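Local structure of monomethylamine methyltransferase MtmB1 (Methanosarcina barkeri, 1NTH) at residues 232-246 against 277-289. The protein transfers the methyl group of monomethylamine to the corrinoid cofactor of its partner protein MtmC, a step in methanogenesis from methylamine. Residues are numbered along the deposited sequence; the frame is centred on the assembly and turned at random.
Sequences QLNELKIDLDAISVI and VDVATHINAVLMS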
ATOM      1  N   GLN A 232      22.283 -21.410 -13.257  1.00 18.31           N
ATOM      2  CA  GLN A 232      23.152 -22.531 -12.917  1.00 17.12           C
ATOM      3  C   GLN A 232      24.255 -22.514 -13.967  1.00 18.22           C
ATOM      4  O   GLN A 232      24.072 -21.968 -15.055  1.00 19.36           O
ATOM      5  CB  GLN A 232      22.410 -23.862 -13.014  1.00 18.45           C
ATOM      6  CG  GLN A 232      21.341 -24.091 -11.960  1.00 18.02           C
ATOM      7  CD  GLN A 232      20.837 -25.523 -11.973  1.00 21.29           C
ATOM      8  OE1 GLN A 232      21.621 -26.465 -11.847  1.00 22.03           O
ATOM      9  NE2 GLN A 232      19.526 -25.696 -12.126  1.00 19.79           N
ATOM     10  N   LEU A 233      25.396 -23.116 -13.651  1.00 17.90           N
ATOM     11  CA  LEU A 233      26.500 -23.157 -14.603  1.00 19.56           C
ATOM     12  C   LEU A 233      26.532 -24.511 -15.321  1.00 20.81           C
ATOM     13  O   LEU A 233      25.676 -25.362 -15.086  1.00 22.59           O
ATOM     14  CB  LEU A 233      27.818 -22.891 -13.875  1.00 20.09           C
ATOM     15  CG  LEU A 233      27.860 -21.568 -13.095  1.00 23.35           C
ATOM     16  CD1 LEU A 233      29.239 -21.377 -12.481  1.00 23.83           C
ATOM     17  CD2 LEU A 233      27.527 -20.406 -14.023  1.00 24.28           C
ATOM     18  N   ASN A 234      27.515 -24.707 -16.196  1.00 20.45           N
ATOM     19  CA  ASN A 234      27.631 -25.957 -16.958  1.00 21.14           C
ATOM     20  C   ASN A 234      28.815 -26.816 -16.517  1.00 20.60           C
ATOM     21  O   ASN A 234      29.946 -26.340 -16.556  1.00 21.90           O
ATOM     22  CB  ASN A 234      27.795 -25.643 -18.444  1.00 22.33           C
ATOM     23  CG  ASN A 234      26.613 -24.892 -19.013  1.00 23.85           C
ATOM     24  OD1 ASN A 234      26.377 -23.730 -18.676  1.00 28.98           O
ATOM     25  ND2 ASN A 234      25.856 -25.555 -19.874  1.00 23.98           N
ATOM     26  N   GLU A 235      28.582 -28.057 -16.079  1.00 20.57           N
ATOM     27  CA  GLU A 235      27.263 -28.689 -15.949  1.00 20.79           C
ATOM     28  C   GLU A 235      27.192 -29.135 -14.486  1.00 21.38           C
ATOM     29  O   GLU A 235      28.213 -29.543 -13.922  1.00 21.57           O
ATOM     30  CB  GLU A 235      27.153 -29.929 -16.850  1.00 21.96           C
ATOM     31  CG  GLU A 235      27.405 -29.699 -18.337  1.00 22.30           C
ATOM     32  CD  GLU A 235      26.350 -28.829 -18.997  1.00 25.52           C
ATOM     33  OE1 GLU A 235      25.285 -28.599 -18.380  1.00 24.57           O
ATOM     34  OE2 GLU A 235      26.582 -28.385 -20.141  1.00 25.13           O
ATOM     35  N   LEU A 236      26.002 -29.087 -13.883  1.00 19.56           N
ATOM     36  CA  LEU A 236      25.823 -29.449 -12.466  1.00 18.88           C
ATOM     37  C   LEU A 236      26.886 -28.686 -11.694  1.00 19.51           C
ATOM     38  O   LEU A 236      27.714 -29.261 -10.978  1.00 18.28           O
ATOM     39  CB  LEU A 236      25.980 -30.960 -12.245  1.00 19.71           C
ATOM     40  CG  LEU A 236      24.731 -31.803 -12.520  1.00 22.27           C
ATOM     41  CD1 LEU A 236      24.396 -31.772 -14.000  1.00 23.05           C
ATOM     42  CD2 LEU A 236      24.966 -33.236 -12.057  1.00 22.14           C
ATOM     43  N   LYS A 237      26.831 -27.368 -11.837  1.00 18.88           N
ATOM     44  CA  LYS A 237      27.818 -26.486 -11.248  1.00 18.45           C
ATOM     45  C   LYS A 237      27.182 -25.153 -10.858  1.00 18.54           C
ATOM     46  O   LYS A 237      26.191 -24.734 -11.455  1.00 17.72           O
ATOM     47  CB  LYS A 237      28.910 -26.269 -12.296  1.00 18.38           C
ATOM     48  CG  LYS A 237      30.065 -25.382 -11.901  1.00 20.22           C
ATOM     49  CD  LYS A 237      30.988 -25.170 -13.102  1.00 20.73           C
ATOM     50  CE  LYS A 237      31.526 -26.494 -13.639  1.00 21.32           C
ATOM     51  NZ  LYS A 237      32.300 -26.311 -14.905  1.00 21.06           N
ATOM     52  N   ILE A 238      27.760 -24.487  -9.864  1.00 18.75           N
ATOM     53  CA  ILE A 238      27.232 -23.206  -9.409  1.00 18.70           C
ATOM     54  C   ILE A 238      28.318 -22.381  -8.720  1.00 21.00           C
ATOM     55  O   ILE A 238      29.329 -22.918  -8.263  1.00 21.18           O
ATOM     56  CB  ILE A 238      26.053 -23.424  -8.419  1.00 18.29           C
ATOM     57  CG1 ILE A 238      25.222 -22.144  -8.291  1.00 18.41           C
ATOM     58  CG2 ILE A 238      26.578 -23.823  -7.053  1.00 18.91           C
ATOM     59  CD1 ILE A 238      24.482 -21.779  -9.557  1.00 18.10           C
ATOM     60  N   ASP A 239      28.103 -21.071  -8.656  1.00 19.81           N
ATOM     61  CA  ASP A 239      29.035 -20.159  -8.000  1.00 20.67           C
ATOM     62  C   ASP A 239      28.345 -19.614  -6.750  1.00 20.79           C
ATOM     63  O   ASP A 239      27.117 -19.640  -6.660  1.00 19.27           O
ATOM     64  CB  ASP A 239      29.405 -19.015  -8.944  1.00 23.46           C
ATOM     65  CG  ASP A 239      28.186 -18.314  -9.514  1.00 28.47           C
ATOM     66  OD1 ASP A 239      27.354 -18.981 -10.165  1.00 31.44           O
ATOM     67  OD2 ASP A 239      28.060 -17.092  -9.311  1.00 33.53           O
ATOM     68  N   LEU A 240      29.122 -19.123  -5.790  1.00 19.81           N
ATOM     69  CA  LEU A 240      28.538 -18.603  -4.556  1.00 20.65           C
ATOM     70  C   LEU A 240      27.678 -17.353  -4.736  1.00 20.60           C
ATOM     71  O   LEU A 240      26.767 -17.112  -3.945  1.00 20.06           O
ATOM     72  CB  LEU A 240      29.632 -18.349  -3.513  1.00 23.09           C
ATOM     73  CG  LEU A 240      30.253 -19.634  -2.951  1.00 24.43           C
ATOM     74  CD1 LEU A 240      31.254 -19.290  -1.858  1.00 26.60           C
ATOM     75  CD2 LEU A 240      29.159 -20.537  -2.394  1.00 26.28           C
ATOM     76  N   ASP A 241      27.958 -16.557  -5.764  1.00 19.36           N
ATOM     77  CA  ASP A 241      27.153 -15.362  -6.016  1.00 21.44           C
ATOM     78  C   ASP A 241      25.688 -15.773  -6.179  1.00 20.86           C
ATOM     79  O   ASP A 241      24.787 -15.138  -5.625  1.00 20.45           O
ATOM     80  CB  ASP A 241      27.633 -14.650  -7.285  1.00 23.78           C
ATOM     81  CG  ASP A 241      28.609 -13.521  -6.992  1.00 28.07           C
ATOM     82  OD1 ASP A 241      29.384 -13.637  -6.019  1.00 29.54           O
ATOM     83  OD2 ASP A 241      28.608 -12.519  -7.743  1.00 31.07           O
ATOM     84  N   ALA A 242      25.455 -16.844  -6.932  1.00 19.31           N
ATOM     85  CA  ALA A 242      24.099 -17.330  -7.165  1.00 18.54           C
ATOM     86  C   ALA A 242      23.425 -17.758  -5.863  1.00 18.60           C
ATOM     87  O   ALA A 242      22.232 -17.526  -5.662  1.00 16.93           O
ATOM     88  CB  ALA A 242      24.123 -18.500  -8.147  1.00 18.89           C
ATOM     89  N   ILE A 243      24.193 -18.385  -4.980  1.00 17.37           N
ATOM     90  CA  ILE A 243      23.662 -18.849  -3.703  1.00 17.05           C
ATOM     91  C   ILE A 243      23.169 -17.683  -2.838  1.00 17.01           C
ATOM     92  O   ILE A 243      22.140 -17.794  -2.160  1.00 17.11           O
ATOM     93  CB  ILE A 243      24.735 -19.670  -2.934  1.00 17.31           C
ATOM     94  CG1 ILE A 243      25.147 -20.888  -3.771  1.00 18.12           C
ATOM     95  CG2 ILE A 243      24.196 -20.122  -1.588  1.00 19.01           C
ATOM     96  CD1 ILE A 243      24.004 -21.816  -4.133  1.00 20.82           C
ATOM     97  N   SER A 244      23.896 -16.569  -2.858  1.00 17.39           N
ATOM     98  CA  SER A 244      23.486 -15.395  -2.089  1.00 17.32           C
ATOM     99  C   SER A 244      22.276 -14.740  -2.739  1.00 16.54           C
ATOM    100  O   SER A 244      21.395 -14.232  -2.048  1.00 16.39           O
ATOM    101  CB  SER A 244      24.627 -14.380  -1.986  1.00 18.61           C
ATOM    102  OG  SER A 244      25.544 -14.771  -0.983  1.00 20.40           O
ATOM    103  N   VAL A 245      22.233 -14.747  -4.067  1.00 15.27           N
ATOM    104  CA  VAL A 245      21.100 -14.156  -4.776  1.00 15.44           C
ATOM    105  C   VAL A 245      19.829 -14.935  -4.440  1.00 14.94           C
ATOM    106  O   VAL A 245      18.756 -14.349  -4.245  1.00 15.00           O
ATOM    107  CB  VAL A 245      21.335 -14.154  -6.304  1.00 16.08           C
ATOM    108  CG1 VAL A 245      20.052 -13.791  -7.033  1.00 18.70           C
ATOM    109  CG2 VAL A 245      22.421 -13.145  -6.653  1.00 17.93           C
ATOM    110  N   ILE A 246      19.948 -16.257  -4.359  1.00 14.75           N
ATOM    111  CA  ILE A 246      18.808 -17.102  -4.021  1.00 14.13           C
ATOM    112  C   ILE A 246      18.271 -16.742  -2.636  1.00 14.55           C
ATOM    113  O   ILE A 246      17.060 -16.647  -2.438  1.00 14.88           O
ATOM    114  CB  ILE A 246      19.201 -18.597  -4.034  1.00 14.58           C
ATOM    115  CG1 ILE A 246      19.443 -19.049  -5.477  1.00 15.51           C
ATOM    116  CG2 ILE A 246      18.106 -19.437  -3.374  1.00 14.58           C
ATOM    117  CD1 ILE A 246      20.278 -20.320  -5.592  1.00 16.15           C
ATOM    118  N   VAL A 277      21.625 -34.915 -18.037  1.00 17.14           N
ATOM    119  CA  VAL A 277      22.068 -33.745 -17.286  1.00 18.17           C
ATOM    120  C   VAL A 277      20.916 -32.749 -17.166  1.00 17.90           C
ATOM    121  O   VAL A 277      20.703 -32.164 -16.102  1.00 18.87           O
ATOM    122  CB  VAL A 277      23.265 -33.050 -17.986  1.00 19.40           C
ATOM    123  CG1 VAL A 277      23.492 -31.661 -17.398  1.00 20.85           C
ATOM    124  CG2 VAL A 277      24.515 -33.892 -17.817  1.00 20.25           C
ATOM    125  N   ASP A 278      20.179 -32.569 -18.258  1.00 17.87           N
ATOM    126  CA  ASP A 278      19.053 -31.637 -18.278  1.00 17.99           C
ATOM    127  C   ASP A 278      18.015 -32.022 -17.222  1.00 17.45           C
ATOM    128  O   ASP A 278      17.534 -31.166 -16.478  1.00 18.13           O
ATOM    129  CB  ASP A 278      18.409 -31.620 -19.665  1.00 16.78           C
ATOM    130  CG  ASP A 278      17.534 -30.402 -19.887  1.00 19.61           C
ATOM    131  OD1 ASP A 278      17.331 -29.631 -18.924  1.00 19.63           O
ATOM    132  OD2 ASP A 278      17.053 -30.217 -21.023  1.00 18.38           O
ATOM    133  N   VAL A 279      17.665 -33.304 -17.156  1.00 17.14           N
ATOM    134  CA  VAL A 279      16.697 -33.755 -16.158  1.00 16.29           C
ATOM    135  C   VAL A 279      17.268 -33.487 -14.767  1.00 17.09           C
ATOM    136  O   VAL A 279      16.566 -33.013 -13.872  1.00 16.65           O
ATOM    137  CB  VAL A 279      16.380 -35.266 -16.323  1.00 16.28           C
ATOM    138  CG1 VAL A 279      15.578 -35.779 -15.126  1.00 16.35           C
ATOM    139  CG2 VAL A 279      15.597 -35.482 -17.614  1.00 16.54           C
ATOM    140  N   ALA A 280      18.555 -33.771 -14.591  1.00 15.81           N
ATOM    141  CA  ALA A 280      19.204 -33.548 -13.309  1.00 16.60           C
ATOM    142  C   ALA A 280      19.169 -32.079 -12.888  1.00 16.25           C
ATOM    143  O   ALA A 280      18.996 -31.781 -11.707  1.00 17.11           O
ATOM    144  CB  ALA A 280      20.655 -34.039 -13.360  1.00 16.08           C
ATOM    145  N   THR A 281      19.334 -31.162 -13.840  1.00 16.81           N
ATOM    146  CA  THR A 281      19.323 -29.745 -13.492  1.00 17.84           C
ATOM    147  C   THR A 281      17.912 -29.204 -13.263  1.00 18.09           C
ATOM    148  O   THR A 281      17.746 -28.214 -12.548  1.00 17.53           O
ATOM    149  CB  THR A 281      20.099 -28.882 -14.532  1.00 19.80           C
ATOM    150  OG1 THR A 281      19.511 -29.002 -15.830  1.00 21.54           O
ATOM    151  CG2 THR A 281      21.550 -29.341 -14.599  1.00 20.20           C
ATOM    152  N   HIS A 282      16.904 -29.848 -13.853  1.00 16.95           N
ATOM    153  CA  HIS A 282      15.515 -29.440 -13.625  1.00 16.60           C
ATOM    154  C   HIS A 282      15.231 -29.765 -12.157  1.00 16.95           C
ATOM    155  O   HIS A 282      14.604 -28.988 -11.438  1.00 16.86           O
ATOM    156  CB  HIS A 282      14.534 -30.236 -14.500  1.00 15.99           C
ATOM    157  CG  HIS A 282      14.262 -29.622 -15.838  1.00 16.95           C
ATOM    158  ND1 HIS A 282      15.200 -29.579 -16.848  1.00 17.02           N
ATOM    159  CD2 HIS A 282      13.142 -29.045 -16.340  1.00 15.03           C
ATOM    160  CE1 HIS A 282      14.669 -29.004 -17.914  1.00 17.20           C
ATOM    161  NE2 HIS A 282      13.422 -28.670 -17.632  1.00 16.78           N
ATOM    162  N   ILE A 283      15.701 -30.930 -11.716  1.00 16.03           N
ATOM    163  CA  ILE A 283      15.512 -31.352 -10.334  1.00 15.18           C
ATOM    164  C   ILE A 283      16.332 -30.473  -9.381  1.00 15.75           C
ATOM    165  O   ILE A 283      15.847 -30.064  -8.325  1.00 16.11           O
ATOM    166  CB  ILE A 283      15.922 -32.842 -10.148  1.00 14.86           C
ATOM    167  CG1 ILE A 283      14.976 -33.746 -10.952  1.00 14.94           C
ATOM    168  CG2 ILE A 283      15.869 -33.222  -8.675  1.00 16.15           C
ATOM    169  CD1 ILE A 283      15.408 -35.222 -11.002  1.00 17.15           C
ATOM    170  N   ASN A 284      17.571 -30.172  -9.754  1.00 14.76           N
ATOM    171  CA  ASN A 284      18.422 -29.341  -8.907  1.00 15.26           C
ATOM    172  C   ASN A 284      17.805 -27.955  -8.687  1.00 16.35           C
ATOM    173  O   ASN A 284      18.015 -27.335  -7.648  1.00 16.74           O
ATOM    174  CB  ASN A 284      19.814 -29.191  -9.529  1.00 17.22           C
ATOM    175  CG  ASN A 284      20.813 -28.585  -8.566  1.00 16.47           C
ATOM    176  OD1 ASN A 284      20.964 -29.063  -7.444  1.00 18.92           O
ATOM    177  ND2 ASN A 284      21.505 -27.533  -8.998  1.00 18.50           N
ATOM    178  N   ALA A 285      17.039 -27.484  -9.664  1.00 15.20           N
ATOM    179  CA  ALA A 285      16.402 -26.175  -9.570  1.00 16.50           C
ATOM    180  C   ALA A 285      15.516 -26.046  -8.332  1.00 15.71           C
ATOM    181  O   ALA A 285      15.558 -25.031  -7.639  1.00 16.15           O
ATOM    182  CB  ALA A 285      15.573 -25.907 -10.823  1.00 14.07           C
ATOM    183  N   VAL A 286      14.720 -27.072  -8.048  1.00 17.44           N
ATOM    184  CA  VAL A 286      13.817 -27.008  -6.901  1.00 17.69           C
ATOM    185  C   VAL A 286      14.479 -27.410  -5.589  1.00 20.31           C
ATOM    186  O   VAL A 286      13.896 -27.279  -4.514  1.00 22.35           O
ATOM    187  CB  VAL A 286      12.561 -27.889  -7.135  1.00 18.12           C
ATOM    188  CG1 VAL A 286      11.835 -27.417  -8.381  1.00 18.24           C
ATOM    189  CG2 VAL A 286      12.949 -29.363  -7.278  1.00 20.11           C
ATOM    190  N   LEU A 287      15.715 -27.875  -5.688  1.00 18.87           N
ATOM    191  CA  LEU A 287      16.469 -28.315  -4.528  1.00 20.76           C
ATOM    192  C   LEU A 287      17.420 -27.215  -4.056  1.00 20.60           C
ATOM    193  O   LEU A 287      17.292 -26.693  -2.949  1.00 23.83           O
ATOM    194  CB  LEU A 287      17.240 -29.583  -4.919  1.00 22.73           C
ATOM    195  CG  LEU A 287      17.996 -30.464  -3.930  1.00 24.92           C
ATOM    196  CD1 LEU A 287      17.086 -30.920  -2.806  1.00 22.91           C
ATOM    197  CD2 LEU A 287      18.544 -31.672  -4.688  1.00 24.89           C
ATOM    198  N   MET A 288      18.361 -26.850  -4.915  1.00 19.97           N
ATOM    199  CA  MET A 288      19.351 -25.834  -4.593  1.00 19.44           C
ATOM    200  C   MET A 288      18.832 -24.397  -4.659  1.00 18.99           C
ATOM    201  O   MET A 288      19.154 -23.572  -3.803  1.00 19.88           O
ATOM    202  CB  MET A 288      20.544 -25.990  -5.544  1.00 21.13           C
ATOM    203  CG  MET A 288      21.646 -24.954  -5.394  1.00 22.70           C
ATOM    204  SD  MET A 288      22.870 -25.087  -6.733  1.00 23.52           S
ATOM    205  CE  MET A 288      22.024 -24.204  -8.044  1.00 22.51           C
ATOM    206  N   SER A 289      18.019 -24.102  -5.668  1.00 18.17           N
ATOM    207  CA  SER A 289      17.519 -22.744  -5.868  1.00 18.25           C
ATOM    208  C   SER A 289      16.126 -22.424  -5.349  1.00 17.32           C
ATOM    209  O   SER A 289      15.679 -21.287  -5.489  1.00 18.22           O
ATOM    210  CB  SER A 289      17.559 -22.398  -7.358  1.00 20.14           C
ATOM    211  OG  SER A 289      18.857 -22.590  -7.891  1.00 23.66           O
TER
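Q232 reaches helix 271-288 with an extended side chain whose carboxamide bonds through both NE2 and OE1. Its NE2 donates to the backbone O of T281 (3.1 Å), meeting that carbonyl from the face opposite A285 N, so the oxygen serves both the helix and the visiting amide. Its OE1 accepts N284 ND2 at 3.0 Å; the bond is fairly straight (163°), but the donor stands above the carbonyl plane, the two amides being turned 63° apart. D258 also accepts from NE2, and Y86 binds N284 OD1, which fixes how both amides are flipped. A leucine in place of Q232 would probably leave N284 ND2 without this acceptor, and T281 O and D258 without the NE2 donor, since a branched alkyl end can neither donate nor accept. E235, which follows a cis peptide bond, lays CB and OE1 against V277 CG1. L236 lays CD1 on the same methyl (3.5 Å) and on T281 CG2. The contact joins two successive beta-alpha units of the TIM barrel: strand 227-231 leads into 232-246, and helix 271-288 lies between strands 255-259 and 293-300 in the chain, with Q232 and A285 both touching H294. With CG1 anti to the backbone N (chi1 -162°), I238 sends CD1 out to M288 CE (3.8 Å), tip to tip, while its CG2 rests near SD; F12 of helix 9-18 touches both residues. I243 comes at about a right angle to M288, CD1 to CG 4.1 Å. One turn on, I246 sets CD1 3.5 Å from the OG of S289, a hydroxyl hydrogen-bonded to D258, and its CG2 near S289 O.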